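Local structure of glutathione S-transferase 2 (Heligmosomoides polygyrus, 1TW9) at residues 52-57 with 69-74. The protein probably conjugates glutathione to electrophilic compounds, releasing a halide ion from halogenated substrates, as other sigma-class glutathione transferases do. Sequence-based numbering, arbitrary orientation.
Sequences PVLEVD and RYLAKT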
loop_
_atom_site.group_PDB
_atom_site.type_symbol
_atom_site.label_atom_id
_atom_site.label_comp_id
_atom_site.label_asym_id
_atom_site.label_seq_id
_atom_site.Cartn_x
_atom_site.Cartn_y
_atom_site.Cartn_z
ATOM N N PRO A 52 0.588 -13.933 0.975
ATOM C CA PRO A 52 0.179 -14.378 2.281
ATOM C C PRO A 52 -1.247 -13.991 2.603
ATOM O O PRO A 52 -1.793 -13.063 2.006
ATOM C CB PRO A 52 1.064 -13.533 3.189
ATOM C CG PRO A 52 1.280 -12.313 2.422
ATOM C CD PRO A 52 1.558 -12.835 1.074
ATOM N N VAL A 53 -1.838 -14.745 3.510
ATOM C CA VAL A 53 -3.120 -14.396 4.056
ATOM C C VAL A 53 -3.011 -14.600 5.544
ATOM O O VAL A 53 -2.585 -15.683 6.001
ATOM C CB VAL A 53 -4.231 -15.315 3.485
ATOM C CG1 VAL A 53 -5.578 -15.124 4.187
ATOM C CG2 VAL A 53 -4.410 -15.059 2.017
ATOM N N LEU A 54 -3.534 -13.624 6.297
ATOM C CA LEU A 54 -3.630 -13.718 7.746
ATOM C C LEU A 54 -5.043 -14.113 8.091
ATOM O O LEU A 54 -5.950 -13.588 7.484
ATOM C CB LEU A 54 -3.340 -12.325 8.343
ATOM C CG LEU A 54 -3.457 -12.193 9.868
ATOM C CD1 LEU A 54 -2.327 -12.955 10.548
ATOM C CD2 LEU A 54 -3.523 -10.742 10.196
ATOM N N GLU A 55 -5.246 -14.981 9.061
ATOM C CA GLU A 55 -6.520 -15.113 9.724
ATOM C C GLU A 55 -6.417 -14.581 11.137
ATOM O O GLU A 55 -5.498 -14.967 11.881
ATOM C CB GLU A 55 -6.963 -16.553 9.779
ATOM C CG GLU A 55 -7.258 -17.098 8.397
ATOM C CD GLU A 55 -7.984 -18.424 8.406
ATOM O OE1 GLU A 55 -8.353 -18.922 9.501
ATOM O OE2 GLU A 55 -8.218 -18.953 7.299
ATOM N N VAL A 56 -7.394 -13.764 11.519
ATOM C CA VAL A 56 -7.529 -13.270 12.877
ATOM C C VAL A 56 -8.814 -13.844 13.422
ATOM O O VAL A 56 -9.895 -13.525 12.946
ATOM C CB VAL A 56 -7.639 -11.747 12.946
ATOM C CG1 VAL A 56 -7.655 -11.352 14.414
ATOM C CG2 VAL A 56 -6.481 -11.115 12.290
ATOM N N ASP A 57 -8.726 -14.780 14.368
ATOM C CA ASP A 57 -9.954 -15.386 14.854
ATOM C C ASP A 57 -10.814 -15.953 13.701
ATOM O O ASP A 57 -12.041 -15.872 13.729
ATOM C CB ASP A 57 -10.748 -14.350 15.676
ATOM C CG ASP A 57 -10.144 -14.087 17.033
ATOM O OD1 ASP A 57 -9.117 -14.749 17.356
ATOM O OD2 ASP A 57 -10.684 -13.298 17.879
ATOM N N ARG A 69 0.591 -3.627 8.112
ATOM C CA ARG A 69 0.078 -2.373 8.707
ATOM C C ARG A 69 -0.944 -2.695 9.764
ATOM O O ARG A 69 -0.895 -2.159 10.844
ATOM C CB ARG A 69 -0.496 -1.500 7.659
ATOM C CG ARG A 69 -1.016 -0.180 8.130
ATOM C CD ARG A 69 -1.690 0.689 7.094
ATOM N NE ARG A 69 -0.880 0.874 5.921
ATOM C CZ ARG A 69 -0.912 0.145 4.811
ATOM N NH1 ARG A 69 -1.862 -0.775 4.587
ATOM N NH2 ARG A 69 -0.032 0.430 3.851
ATOM N N TYR A 70 -1.813 -3.640 9.494
ATOM C CA TYR A 70 -2.798 -4.076 10.482
ATOM C C TYR A 70 -2.151 -4.580 11.800
ATOM O O TYR A 70 -2.502 -4.157 12.888
ATOM C CB TYR A 70 -3.706 -5.155 9.881
ATOM C CG TYR A 70 -4.582 -5.834 10.921
ATOM C CD1 TYR A 70 -5.744 -5.192 11.390
ATOM C CD2 TYR A 70 -4.283 -7.070 11.461
ATOM C CE1 TYR A 70 -6.472 -5.698 12.352
ATOM C CE2 TYR A 70 -5.050 -7.567 12.393
ATOM C CZ TYR A 70 -6.173 -6.944 12.802
ATOM O OH TYR A 70 -6.894 -7.574 13.835
ATOM N N LEU A 71 -1.233 -5.535 11.654
ATOM C CA LEU A 71 -0.486 -6.089 12.771
ATOM C C LEU A 71 0.281 -5.023 13.458
ATOM O O LEU A 71 0.256 -4.911 14.670
ATOM C CB LEU A 71 0.423 -7.181 12.280
ATOM C CG LEU A 71 -0.263 -8.439 11.838
ATOM C CD1 LEU A 71 0.764 -9.410 11.246
ATOM C CD2 LEU A 71 -1.185 -9.084 12.926
ATOM N N ALA A 72 0.909 -4.142 12.683
ATOM C CA ALA A 72 1.699 -3.037 13.284
ATOM C C ALA A 72 0.888 -2.034 14.101
ATOM O O ALA A 72 1.248 -1.693 15.180
ATOM C CB ALA A 72 2.505 -2.324 12.244
ATOM N N LYS A 73 -0.323 -1.741 13.660
ATOM C CA LYS A 73 -1.219 -0.882 14.399
ATOM C C LYS A 73 -1.728 -1.608 15.659
ATOM O O LYS A 73 -1.953 -0.964 16.700
ATOM C CB LYS A 73 -2.334 -0.433 13.525
ATOM C CG LYS A 73 -1.870 0.590 12.520
ATOM C CD LYS A 73 -2.969 1.048 11.490
ATOM C CE LYS A 73 -2.613 2.277 10.627
ATOM N NZ LYS A 73 -2.584 3.593 11.404
ATOM N N THR A 74 -1.992 -2.885 15.513
ATOM C CA THR A 74 -2.452 -3.673 16.631
ATOM C C THR A 74 -1.475 -3.583 17.768
ATOM O O THR A 74 -1.834 -3.504 18.962
ATOM C CB THR A 74 -2.668 -5.121 16.190
ATOM O OG1 THR A 74 -3.729 -5.180 15.253
ATOM C CG2 THR A 74 -3.106 -6.019 17.319
#
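Leu54 points from strand 53-56 toward helix 64-75, and its CD2 meets two side chains there, lying 4.0 Å from Tyr70 CD2 and 4.0 Å from Leu71 CD2. Branched leucine suits this place, since one methyl can fill the notch between a ring and another leucine. Two residues along the strand, Val56 sets CG2 3.8 Å from Tyr70 CE2, oblique to the ring; short and branched, it lays both methyls against Tyr70 OH from the same side. Tyr70 has CG anti to the backbone N (chi1 169°), which carries its long flat ring to the strand while still presenting it edge-to-face to Phe83 of the second subunit. Thr74 OG1 lies above one ring face, offset toward its rim, and donates to Tyr70 O at 2.9 Å, from the opposite face of the carbonyl plane to Thr74 N. Further out, Leu71 packs on Val21 and Phe22 of helix 16-24. Without the ring, as with an alanine at Tyr70, a gap would probably open beside Leu54 and Val56, and Phe83 of the second subunit would lose an aromatic partner. Between these two segments of the thioredoxin-like domain the contact is apolar, so side-chain shape rather than directed bonds sets how they meet.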